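Local coordinates for Tb427.07.360- putative uncharacterized metacyclic invariant surface protein from Trypanosoma brucei (PDB 5VTL) that is of unknown function but, as an invariant surface protein of the metacyclic trypanosome, probably sits on the parasite surface as an elongated bundle of helices, at residues A[91-96]-A[171-176]; A[110-115]-A[127-132]; A[117-120]-A[125-128]; A[138-143]-A[176-181]. All coordinates share one frame; numbering follows the deposited sequence.

Contact 1. Residues A[91-96]-A[171-176]; sequences EQYAAN and RAEYDQ
The first torsion of Tyr93 (chi1 -61°) sets CG beside the backbone N and swings the ring toward helix 171-176, where it lies under Gln176 CB. That carbon sits squarely above the ring, 3.5 Å from the centroid of Tyr93 and 4° off its normal, a clean CH-pi contact. Beyond CB the glutamine chain, bent at chi2, carries its amide toward the hydroxyl and nearly parallel to the ring, Gln176 OE1 coming to 3.5 Å from Tyr93 OH. The opposite face of the ring has Gln92 CD of its own helix toward the rim. At the ring edge, in plane, comes the carboxylate of Glu173: OE1 is 3.5 Å from Tyr93 CD1. That same oxygen takes a hydrogen bond from Asn96 ND2, 2.9 Å from Glu173 OE1. The bond lies in the amide plane of Asn96 but meets the carboxylate from above its plane. Leu177 also touches Tyr93, while Tyr174 packs on Ile20, Val24 and Leu27 of helix 4-58 and also touches Ala97 of helix 63-102. The two helix segments run roughly antiparallel, crossing at 150° with axes 8.9 Å apart, an arrangement characteristic of an extended antiparallel helical bundle, here at its partly exposed flank.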
loop_
_atom_site.group_PDB
_atom_site.type_symbol
_atom_site.label_atom_id
_atom_site.label_comp_id
_atom_site.label_asym_id
_atom_site.label_seq_id
_atom_site.Cartn_x
_atom_site.Cartn_y
_atom_site.Cartn_z
ATOM N N GLU A 91 7.389 5.969 1.344
ATOM C CA GLU A 91 7.488 7.358 0.947
ATOM C C GLU A 91 8.338 7.486 -0.318
ATOM O O GLU A 91 8.069 8.308 -1.193
ATOM C CB GLU A 91 8.087 8.154 2.097
ATOM C CG GLU A 91 7.039 8.566 3.130
ATOM C CD GLU A 91 7.643 9.093 4.414
ATOM O OE1 GLU A 91 8.884 9.028 4.544
ATOM O OE2 GLU A 91 6.873 9.565 5.293
ATOM N N GLN A 92 9.363 6.655 -0.408
ATOM C CA GLN A 92 10.254 6.645 -1.555
ATOM C C GLN A 92 9.488 6.116 -2.746
ATOM O O GLN A 92 9.430 6.764 -3.779
ATOM C CB GLN A 92 11.459 5.781 -1.226
ATOM C CG GLN A 92 12.281 5.245 -2.363
ATOM C CD GLN A 92 13.240 4.163 -1.868
ATOM O OE1 GLN A 92 13.424 3.990 -0.653
ATOM N NE2 GLN A 92 13.836 3.421 -2.799
ATOM N N TYR A 93 8.851 4.958 -2.598
ATOM C CA TYR A 93 8.133 4.386 -3.725
ATOM C C TYR A 93 6.918 5.203 -4.129
ATOM O O TYR A 93 6.568 5.237 -5.310
ATOM C CB TYR A 93 7.748 2.933 -3.420
ATOM C CG TYR A 93 8.964 2.077 -3.188
ATOM C CD1 TYR A 93 10.010 2.031 -4.124
ATOM C CD2 TYR A 93 9.091 1.341 -2.034
ATOM C CE1 TYR A 93 11.140 1.243 -3.898
ATOM C CE2 TYR A 93 10.217 0.550 -1.798
ATOM C CZ TYR A 93 11.237 0.512 -2.728
ATOM O OH TYR A 93 12.346 -0.274 -2.472
ATOM N N ALA A 94 6.255 5.827 -3.160
ATOM C CA ALA A 94 5.120 6.697 -3.452
ATOM C C ALA A 94 5.537 7.979 -4.167
ATOM O O ALA A 94 4.704 8.603 -4.841
ATOM C CB ALA A 94 4.344 7.033 -2.182
ATOM N N ALA A 95 6.798 8.392 -4.013
ATOM C CA ALA A 95 7.298 9.527 -4.793
ATOM C C ALA A 95 7.710 9.108 -6.204
ATOM O O ALA A 95 7.530 9.859 -7.153
ATOM C CB ALA A 95 8.459 10.187 -4.101
ATOM N N ASN A 96 8.259 7.905 -6.327
ATOM C CA ASN A 96 8.736 7.388 -7.607
ATOM C C ASN A 96 7.631 7.047 -8.595
ATOM O O ASN A 96 7.646 7.487 -9.746
ATOM C CB ASN A 96 9.573 6.132 -7.379
ATOM C CG ASN A 96 10.879 6.419 -6.668
ATOM O OD1 ASN A 96 11.177 7.580 -6.352
ATOM N ND2 ASN A 96 11.662 5.356 -6.379
ATOM N N ARG A 171 5.415 -0.833 -12.948
ATOM C CA ARG A 171 4.782 -1.960 -12.278
ATOM C C ARG A 171 5.659 -2.526 -11.179
ATOM O O ARG A 171 5.156 -2.931 -10.128
ATOM C CB ARG A 171 4.378 -3.009 -13.303
ATOM C CG ARG A 171 3.230 -2.473 -14.163
ATOM C CD ARG A 171 2.690 -3.503 -15.108
ATOM N NE ARG A 171 2.341 -4.706 -14.375
ATOM C CZ ARG A 171 2.393 -5.938 -14.866
ATOM N NH1 ARG A 171 2.792 -6.152 -16.113
ATOM N NH2 ARG A 171 2.050 -6.962 -14.093
ATOM N N ALA A 172 6.970 -2.486 -11.396
ATOM C CA ALA A 172 7.927 -2.882 -10.371
ATOM C C ALA A 172 7.898 -1.896 -9.205
ATOM O O ALA A 172 7.904 -2.310 -8.054
ATOM C CB ALA A 172 9.322 -2.989 -10.955
ATOM N N GLU A 173 7.829 -0.599 -9.487
ATOM C CA GLU A 173 7.792 0.394 -8.420
ATOM C C GLU A 173 6.501 0.285 -7.624
ATOM O O GLU A 173 6.502 0.418 -6.396
ATOM C CB GLU A 173 7.887 1.816 -8.972
ATOM C CG GLU A 173 9.247 2.241 -9.473
ATOM C CD GLU A 173 10.291 2.339 -8.382
ATOM O OE1 GLU A 173 10.110 3.102 -7.409
ATOM O OE2 GLU A 173 11.307 1.648 -8.522
ATOM N N TYR A 174 5.386 0.052 -8.316
ATOM C CA TYR A 174 4.119 -0.034 -7.622
ATOM C C TYR A 174 4.113 -1.312 -6.785
ATOM O O TYR A 174 3.621 -1.321 -5.654
ATOM C CB TYR A 174 2.913 0.051 -8.586
ATOM C CG TYR A 174 1.775 0.803 -7.915
ATOM C CD1 TYR A 174 0.854 0.135 -7.121
ATOM C CD2 TYR A 174 1.658 2.176 -8.030
ATOM C CE1 TYR A 174 -0.162 0.808 -6.490
ATOM C CE2 TYR A 174 0.648 2.866 -7.400
ATOM C CZ TYR A 174 -0.260 2.180 -6.627
ATOM O OH TYR A 174 -1.249 2.849 -5.971
ATOM N N ASP A 175 4.705 -2.378 -7.298
ATOM C CA ASP A 175 4.829 -3.588 -6.504
ATOM C C ASP A 175 5.628 -3.316 -5.217
ATOM O O ASP A 175 5.288 -3.812 -4.139
ATOM C CB ASP A 175 5.517 -4.706 -7.282
ATOM C CG ASP A 175 4.587 -5.466 -8.213
ATOM O OD1 ASP A 175 3.337 -5.418 -8.071
ATOM O OD2 ASP A 175 5.140 -6.126 -9.110
ATOM N N GLN A 176 6.713 -2.558 -5.334
ATOM C CA GLN A 176 7.551 -2.252 -4.176
ATOM C C GLN A 176 6.778 -1.427 -3.169
ATOM O O GLN A 176 6.890 -1.622 -1.961
ATOM C CB GLN A 176 8.803 -1.504 -4.610
ATOM C CG GLN A 176 9.774 -2.373 -5.309
ATOM C CD GLN A 176 10.820 -2.900 -4.371
ATOM O OE1 GLN A 176 10.535 -3.187 -3.207
ATOM N NE2 GLN A 176 12.049 -3.025 -4.859
#

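Contact 2. Residues A[110-115]-A[127-132]; sequences DYLKSV and RIARGC
Leu112 faces helix 127-130 and can be followed outward from its backbone. Its CB leaves the helix toward the other segment, chi1 (-72°) sets CG beside the backbone N, and from this branch point the two methyls part, CD2 to Ala129 and CD1 to Cys132. CD2 lies against Ala129, Leu112 CD2 being 4.3 Å from Ala129 CB. CD1 reaches further along, to the sulfur of Cys132, with Leu112 CD1 3.7 Å from Cys132 SG and the cysteine CB slightly beyond. That sulfur is half of the disulfide to Cys11, so the leucine packs on a covalent link between the stretch following helix 123-130 and the long helix 4-58. Here two short helices, 105-116 and 123-130, form a helical hairpin at one end of the elongated molecule, and the small Ala129 lets them come close: the CA atoms of Leu112 and Ala129 are 5.1 Å apart. The methyl of Ala129 rests on the backbone as well, its CB 3.4 Å from Leu112 O. One turn on, Val115 CB meets the same methyl, 4.0 Å from Ala129 CB. Val115 turns its CG2 to one face of the Tyr111 ring, offset toward the rim, and Tyr111 in turn packs on His6, Val7 and Ala10 of helix 4-58.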
loop_
_atom_site.group_PDB
_atom_site.type_symbol
_atom_site.label_atom_id
_atom_site.label_comp_id
_atom_site.label_asym_id
_atom_site.label_seq_id
_atom_site.Cartn_x
_atom_site.Cartn_y
_atom_site.Cartn_z
ATOM N N ASP A 110 -3.579 10.693 -26.370
ATOM C CA ASP A 110 -3.570 11.077 -27.785
ATOM C C ASP A 110 -4.370 10.051 -28.594
ATOM O O ASP A 110 -5.181 10.412 -29.435
ATOM C CB ASP A 110 -2.134 11.142 -28.346
ATOM C CG ASP A 110 -1.439 12.480 -28.053
ATOM O OD1 ASP A 110 -2.056 13.403 -27.435
ATOM O OD2 ASP A 110 -0.274 12.605 -28.463
ATOM N N TYR A 111 -4.110 8.768 -28.341
ATOM C CA TYR A 111 -4.838 7.698 -29.028
ATOM C C TYR A 111 -6.328 7.864 -28.791
ATOM O O TYR A 111 -7.127 7.784 -29.731
ATOM C CB TYR A 111 -4.367 6.310 -28.572
ATOM C CG TYR A 111 -5.335 5.218 -28.992
ATOM C CD1 TYR A 111 -5.333 4.737 -30.275
ATOM C CD2 TYR A 111 -6.289 4.721 -28.111
ATOM C CE1 TYR A 111 -6.217 3.761 -30.679
ATOM C CE2 TYR A 111 -7.192 3.731 -28.509
ATOM C CZ TYR A 111 -7.152 3.266 -29.793
ATOM O OH TYR A 111 -8.046 2.291 -30.195
ATOM N N LEU A 112 -6.722 8.098 -27.546
ATOM C CA LEU A 112 -8.145 8.231 -27.244
ATOM C C LEU A 112 -8.767 9.428 -27.973
ATOM O O LEU A 112 -9.854 9.306 -28.553
ATOM C CB LEU A 112 -8.380 8.325 -25.737
ATOM C CG LEU A 112 -8.159 7.023 -24.958
ATOM C CD1 LEU A 112 -8.116 7.305 -23.452
ATOM C CD2 LEU A 112 -9.202 5.962 -25.291
ATOM N N LYS A 113 -8.069 10.561 -27.998
ATOM C CA LYS A 113 -8.576 11.722 -28.715
ATOM C C LYS A 113 -8.701 11.414 -30.201
ATOM O O LYS A 113 -9.664 11.828 -30.857
ATOM C CB LYS A 113 -7.665 12.934 -28.497
ATOM C CG LYS A 113 -8.040 14.161 -29.320
ATOM C CD LYS A 113 -7.237 15.389 -28.864
ATOM C CE LYS A 113 -7.843 16.706 -29.377
ATOM N NZ LYS A 113 -6.812 17.825 -29.411
ATOM N N SER A 114 -7.733 10.667 -30.725
ATOM C CA SER A 114 -7.724 10.271 -32.138
ATOM C C SER A 114 -8.943 9.460 -32.531
ATOM O O SER A 114 -9.340 9.498 -33.679
ATOM C CB SER A 114 -6.451 9.473 -32.505
ATOM O OG SER A 114 -6.602 8.066 -32.237
ATOM N N VAL A 115 -9.524 8.706 -31.600
ATOM C CA VAL A 115 -10.743 7.951 -31.905
ATOM C C VAL A 115 -11.969 8.824 -31.698
ATOM O O VAL A 115 -12.919 8.795 -32.505
ATOM C CB VAL A 115 -10.850 6.664 -31.051
ATOM C CG1 VAL A 115 -12.131 5.900 -31.401
ATOM C CG2 VAL A 115 -9.602 5.802 -31.244
ATOM N N ARG A 127 -17.708 7.063 -28.319
ATOM C CA ARG A 127 -18.349 7.448 -27.068
ATOM C C ARG A 127 -17.466 7.115 -25.877
ATOM O O ARG A 127 -17.281 7.906 -24.959
ATOM C CB ARG A 127 -19.700 6.747 -26.915
ATOM C CG ARG A 127 -20.402 7.092 -25.634
ATOM C CD ARG A 127 -21.897 6.764 -25.746
ATOM N NE ARG A 127 -22.093 5.335 -25.913
ATOM C CZ ARG A 127 -22.487 4.711 -27.026
ATOM N NH1 ARG A 127 -22.777 5.350 -28.152
ATOM N NH2 ARG A 127 -22.593 3.401 -26.989
ATOM N N ILE A 128 -16.910 5.920 -25.903
ATOM C CA ILE A 128 -16.032 5.490 -24.829
ATOM C C ILE A 128 -14.803 6.386 -24.801
ATOM O O ILE A 128 -14.372 6.828 -23.732
ATOM C CB ILE A 128 -15.631 4.025 -25.037
ATOM C CG1 ILE A 128 -16.858 3.128 -24.850
ATOM C CG2 ILE A 128 -14.490 3.600 -24.065
ATOM C CD1 ILE A 128 -16.577 1.679 -25.274
ATOM N N ALA A 129 -14.248 6.663 -25.979
ATOM C CA ALA A 129 -13.035 7.485 -26.063
ATOM C C ALA A 129 -13.304 8.887 -25.532
ATOM O O ALA A 129 -12.513 9.443 -24.758
ATOM C CB ALA A 129 -12.518 7.565 -27.491
ATOM N N ARG A 130 -14.419 9.475 -25.945
ATOM C CA ARG A 130 -14.680 10.846 -25.545
ATOM C C ARG A 130 -15.011 10.983 -24.053
ATOM O O ARG A 130 -14.770 12.032 -23.468
ATOM C CB ARG A 130 -15.745 11.489 -26.433
ATOM C CG ARG A 130 -17.145 11.020 -26.200
ATOM C CD ARG A 130 -18.115 11.997 -26.871
ATOM N NE ARG A 130 -17.567 12.308 -28.188
ATOM C CZ ARG A 130 -17.943 11.722 -29.320
ATOM N NH1 ARG A 130 -18.934 10.829 -29.318
ATOM N NH2 ARG A 130 -17.334 12.051 -30.457
ATOM N N GLY A 131 -15.531 9.928 -23.432
ATOM C CA GLY A 131 -15.949 10.001 -22.028
ATOM C C GLY A 131 -14.892 9.504 -21.045
ATOM O O GLY A 131 -15.139 9.378 -19.849
ATOM N N CYS A 132 -13.711 9.228 -21.568
ATOM C CA CYS A 132 -12.673 8.559 -20.796
ATOM C C CYS A 132 -11.870 9.566 -19.998
ATOM O O CYS A 132 -10.751 9.893 -20.352
ATOM C CB CYS A 132 -11.745 7.761 -21.736
ATOM S SG CYS A 132 -10.611 6.762 -20.799
#

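Contact 3. Residues A[117-120]-A[125-128]; sequences EDNS and ARRI
The chain leaves helical geometry at Glu117 and runs as a loop past the side of helix segment 125-128, the CA of Glu117 7.3 Å from the CA of Arg126. Arg126 bridges the gap: its chain bends at chi3 (73°), turning one face of the guanidinium to the loop. Over this face, toward the rim, lies Asp118 O, 3.1 Å from Arg126 NE; at that angle the two are not hydrogen-bonded, and NE instead donates to Ala116 O at the end of the preceding helix. Asn119 brings its amide against the outer end of the group, the amide and guanidinium planes 70° apart. Its oxygen receives two weak bonds, with Asn119 OD1 3.1 Å from Arg126 NH1 and 3.3 Å from Arg126 NH2. At the guanidinium edge, in plane, water 1 accepts a bond of normal strength from Arg126 NH1 and makes a long, weak one to Asn119 O. An Asx turn holds the loop from within: Asp118 OD1 accepts from Ser120 N at 2.9 Å and from Ser120 OG, both from the same face of its carboxylate. With neutral oxygens sharing its positive charge and the Asp118 carboxylate not in contact, Arg126 probably holds the loop to helix 123-130 through several modest interactions, without a salt bridge across the two segments.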
loop_
_atom_site.group_PDB
_atom_site.type_symbol
_atom_site.label_atom_id
_atom_site.label_comp_id
_atom_site.label_asym_id
_atom_site.label_seq_id
_atom_site.Cartn_x
_atom_site.Cartn_y
_atom_site.Cartn_z
ATOM N N GLU A 117 -12.332 11.868 -32.090
ATOM C CA GLU A 117 -12.475 12.846 -33.147
ATOM C C GLU A 117 -12.431 12.244 -34.555
ATOM O O GLU A 117 -12.331 12.978 -35.550
ATOM C CB GLU A 117 -11.388 13.914 -32.973
ATOM C CG GLU A 117 -11.471 14.552 -31.576
ATOM C CD GLU A 117 -10.712 15.858 -31.415
ATOM O OE1 GLU A 117 -9.863 16.200 -32.269
ATOM O OE2 GLU A 117 -10.969 16.532 -30.392
ATOM N N ASP A 118 -12.527 10.915 -34.652
ATOM C CA ASP A 118 -12.455 10.252 -35.942
ATOM C C ASP A 118 -13.852 9.879 -36.410
ATOM O O ASP A 118 -14.495 9.006 -35.829
ATOM C CB ASP A 118 -11.532 9.019 -35.844
ATOM C CG ASP A 118 -11.177 8.432 -37.200
ATOM O OD1 ASP A 118 -11.920 8.662 -38.160
ATOM O OD2 ASP A 118 -10.131 7.761 -37.299
ATOM N N ASN A 119 -14.328 10.565 -37.454
ATOM C CA ASN A 119 -15.662 10.325 -38.016
ATOM C C ASN A 119 -15.804 8.965 -38.694
ATOM O O ASN A 119 -16.910 8.555 -39.035
ATOM C CB ASN A 119 -16.004 11.422 -39.027
ATOM C CG ASN A 119 -16.137 12.776 -38.381
ATOM O OD1 ASN A 119 -16.695 12.900 -37.294
ATOM N ND2 ASN A 119 -15.568 13.799 -39.021
ATOM N N SER A 120 -14.689 8.272 -38.907
ATOM C CA SER A 120 -14.724 6.928 -39.457
ATOM C C SER A 120 -14.874 5.852 -38.366
ATOM O O SER A 120 -14.970 4.671 -38.676
ATOM C CB SER A 120 -13.469 6.664 -40.310
ATOM O OG SER A 120 -12.324 6.423 -39.506
ATOM N N ALA A 125 -17.251 3.215 -29.922
ATOM C CA ALA A 125 -15.813 3.458 -29.775
ATOM C C ALA A 125 -15.530 4.926 -29.495
ATOM O O ALA A 125 -14.771 5.263 -28.573
ATOM C CB ALA A 125 -15.098 3.022 -30.991
ATOM N N ARG A 126 -16.160 5.796 -30.274
ATOM C CA ARG A 126 -16.032 7.236 -30.068
ATOM C C ARG A 126 -16.604 7.669 -28.726
ATOM O O ARG A 126 -16.049 8.529 -28.041
ATOM C CB ARG A 126 -16.738 7.986 -31.186
ATOM C CG ARG A 126 -16.134 7.731 -32.574
ATOM C CD ARG A 126 -16.796 8.642 -33.635
ATOM N NE ARG A 126 -16.343 10.011 -33.490
ATOM C CZ ARG A 126 -16.748 11.016 -34.255
ATOM N NH1 ARG A 126 -17.665 10.796 -35.180
ATOM N NH2 ARG A 126 -16.290 12.238 -34.049
ATOM N N ARG A 127 -17.708 7.063 -28.319
ATOM C CA ARG A 127 -18.349 7.448 -27.068
ATOM C C ARG A 127 -17.466 7.115 -25.877
ATOM O O ARG A 127 -17.281 7.906 -24.959
ATOM C CB ARG A 127 -19.700 6.747 -26.915
ATOM C CG ARG A 127 -20.402 7.092 -25.634
ATOM C CD ARG A 127 -21.897 6.764 -25.746
ATOM N NE ARG A 127 -22.093 5.335 -25.913
ATOM C CZ ARG A 127 -22.487 4.711 -27.026
ATOM N NH1 ARG A 127 -22.777 5.350 -28.152
ATOM N NH2 ARG A 127 -22.593 3.401 -26.989
ATOM N N ILE A 128 -16.910 5.920 -25.903
ATOM C CA ILE A 128 -16.032 5.490 -24.829
ATOM C C ILE A 128 -14.803 6.386 -24.801
ATOM O O ILE A 128 -14.372 6.828 -23.732
ATOM C CB ILE A 128 -15.631 4.025 -25.037
ATOM C CG1 ILE A 128 -16.858 3.128 -24.850
ATOM C CG2 ILE A 128 -14.490 3.600 -24.065
ATOM C CD1 ILE A 128 -16.577 1.679 -25.274
HETATM O O HOH W 1 -18.833 8.267 -36.231
#

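Contact 4. Residues A[138-143]-A[176-181]; sequences GVNSWV and QLEAAV
Glu178 reaches from helix 176-181 to Ser141 at the start of helix 141-143, its chain extended beyond CG (chi2 -165°), and the main link is a hydrogen bond. Ser141 N donates to Glu178 OE2 at 3.0 Å, nearly straight at 167°, arriving from above the carboxylate plane. The serine hydroxyl, Ser141 OG, is hydrogen-bonded to Asp175 OD1, one turn back on the glutamate's own helix. A water continues the polar link: water 2 accepts from Trp142 N and donates to Glu178 OE1. Within the loop, Asn140 is the N-cap. Its CG takes the crowded position between backbone N and carbonyl carbon (chi1 55°), which lets OD1 accept from Val143 N, with Asn140 OD1 2.9 Å from that nitrogen.

Other close approaches are few. Asn140 CB lies 3.3 Å from Glu178 OE2. Ser141 CB lies 3.5 Å from Glu178 OE1, and Ser141 OG is 3.1 Å from Glu178 OE1. Electrostatically, the carboxylate lies near the first amides of a helix, where the helix dipole would probably stabilise its negative charge.

Around this junction, Val139 packs on Ile20 and Val143 on Ala16 of helix 4-58, and Leu177 meets that helix as well as Val90 of helix 63-102, so the beginning of helix 141-154 is joined to helix 157-209 beside two long helices.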
loop_
_atom_site.group_PDB
_atom_site.type_symbol
_atom_site.label_atom_id
_atom_site.label_comp_id
_atom_site.label_asym_id
_atom_site.label_seq_id
_atom_site.Cartn_x
_atom_site.Cartn_y
_atom_site.Cartn_z
ATOM N N GLY A 138 -9.155 3.630 -7.577
ATOM C CA GLY A 138 -8.968 2.287 -7.048
ATOM C C GLY A 138 -7.802 1.545 -7.689
ATOM O O GLY A 138 -7.629 0.351 -7.488
ATOM N N VAL A 139 -6.988 2.251 -8.456
ATOM C CA VAL A 139 -5.858 1.627 -9.133
ATOM C C VAL A 139 -4.914 0.929 -8.136
ATOM O O VAL A 139 -4.746 1.372 -7.003
ATOM C CB VAL A 139 -5.090 2.680 -9.988
ATOM C CG1 VAL A 139 -4.456 3.734 -9.115
ATOM C CG2 VAL A 139 -4.047 2.023 -10.886
ATOM N N ASN A 140 -4.330 -0.183 -8.565
ATOM C CA ASN A 140 -3.353 -0.907 -7.772
ATOM C C ASN A 140 -2.573 -1.775 -8.741
ATOM O O ASN A 140 -2.791 -1.683 -9.945
ATOM C CB ASN A 140 -4.025 -1.718 -6.650
ATOM C CG ASN A 140 -5.096 -2.678 -7.154
ATOM O OD1 ASN A 140 -5.067 -3.136 -8.302
ATOM N ND2 ASN A 140 -6.037 -2.996 -6.292
ATOM N N SER A 141 -1.687 -2.628 -8.246
ATOM C CA SER A 141 -0.881 -3.417 -9.161
ATOM C C SER A 141 -1.750 -4.339 -9.994
ATOM O O SER A 141 -1.427 -4.597 -11.157
ATOM C CB SER A 141 0.178 -4.244 -8.433
ATOM O OG SER A 141 1.084 -3.454 -7.711
ATOM N N TRP A 142 -2.849 -4.829 -9.415
ATOM C CA TRP A 142 -3.724 -5.771 -10.139
ATOM C C TRP A 142 -4.339 -5.061 -11.353
ATOM O O TRP A 142 -4.328 -5.584 -12.465
ATOM C CB TRP A 142 -4.805 -6.381 -9.217
ATOM C CG TRP A 142 -5.739 -7.337 -9.930
ATOM C CD1 TRP A 142 -5.571 -8.698 -10.103
ATOM C CD2 TRP A 142 -6.984 -7.009 -10.570
ATOM N NE1 TRP A 142 -6.635 -9.217 -10.798
ATOM C CE2 TRP A 142 -7.512 -8.206 -11.098
ATOM C CE3 TRP A 142 -7.705 -5.820 -10.745
ATOM C CZ2 TRP A 142 -8.705 -8.243 -11.795
ATOM C CZ3 TRP A 142 -8.886 -5.867 -11.432
ATOM C CH2 TRP A 142 -9.374 -7.077 -11.950
ATOM N N VAL A 143 -4.852 -3.846 -11.148
ATOM C CA VAL A 143 -5.390 -3.053 -12.248
ATOM C C VAL A 143 -4.332 -2.769 -13.325
ATOM O O VAL A 143 -4.625 -2.827 -14.510
ATOM C CB VAL A 143 -5.967 -1.708 -11.731
ATOM C CG1 VAL A 143 -6.396 -0.788 -12.897
ATOM C CG2 VAL A 143 -7.141 -1.967 -10.779
ATOM N N GLN A 176 6.713 -2.558 -5.334
ATOM C CA GLN A 176 7.551 -2.252 -4.176
ATOM C C GLN A 176 6.778 -1.427 -3.169
ATOM O O GLN A 176 6.890 -1.622 -1.961
ATOM C CB GLN A 176 8.803 -1.504 -4.610
ATOM C CG GLN A 176 9.774 -2.373 -5.309
ATOM C CD GLN A 176 10.820 -2.900 -4.371
ATOM O OE1 GLN A 176 10.535 -3.187 -3.207
ATOM N NE2 GLN A 176 12.049 -3.025 -4.859
ATOM N N LEU A 177 5.972 -0.512 -3.688
ATOM C CA LEU A 177 5.114 0.314 -2.855
ATOM C C LEU A 177 4.131 -0.552 -2.071
ATOM O O LEU A 177 4.009 -0.415 -0.865
ATOM C CB LEU A 177 4.371 1.341 -3.727
ATOM C CG LEU A 177 3.335 2.231 -3.026
ATOM C CD1 LEU A 177 3.913 2.925 -1.802
ATOM C CD2 LEU A 177 2.788 3.268 -4.022
ATOM N N GLU A 178 3.448 -1.465 -2.745
ATOM C CA GLU A 178 2.466 -2.296 -2.079
ATOM C C GLU A 178 3.125 -3.187 -1.023
ATOM O O GLU A 178 2.554 -3.428 0.046
ATOM C CB GLU A 178 1.693 -3.153 -3.096
ATOM C CG GLU A 178 0.825 -2.332 -4.056
ATOM C CD GLU A 178 -0.209 -3.152 -4.823
ATOM O OE1 GLU A 178 -0.092 -4.404 -4.958
ATOM O OE2 GLU A 178 -1.177 -2.514 -5.279
ATOM N N ALA A 179 4.319 -3.672 -1.325
ATOM C CA ALA A 179 5.036 -4.569 -0.421
ATOM C C ALA A 179 5.460 -3.825 0.838
ATOM O O ALA A 179 5.415 -4.378 1.939
ATOM C CB ALA A 179 6.248 -5.183 -1.123
ATOM N N ALA A 180 5.835 -2.569 0.672
ATOM C CA ALA A 180 6.249 -1.727 1.786
ATOM C C ALA A 180 5.071 -1.420 2.680
ATOM O O ALA A 180 5.172 -1.457 3.913
ATOM C CB ALA A 180 6.884 -0.440 1.276
ATOM N N VAL A 181 3.940 -1.114 2.051
ATOM C CA VAL A 181 2.697 -0.916 2.781
ATOM C C VAL A 181 2.328 -2.159 3.610
ATOM O O VAL A 181 1.904 -2.044 4.765
ATOM C CB VAL A 181 1.547 -0.545 1.799
ATOM C CG1 VAL A 181 0.167 -0.602 2.473
ATOM C CG2 VAL A 181 1.802 0.842 1.237
HETATM O O HOH W 2 -2.862 -5.124 -6.375
#

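Overall arrangement
From the N terminus, helix 4-58 leads into helix 63-102, which carries the first half of contact 1; its partner on helix 157-209 closes a long loop. Nested inside that loop are contacts 2 and 3, which fold helices 105-116 and 123-130 and the turn between them together. Their centres are 7 Å apart, they touch, and both use helix 123-130. Contact 4 opens afterwards at the start of helix 141-154 and ends on helix 157-209, so its segments alternate with those of contact 1, with which it shares Gln176. Contact 1 ties two long helices mid-molecule, contact 4 brings the start of helix 141-154 to one of them, and contacts 2 and 3 close the short-helix hairpin at one end.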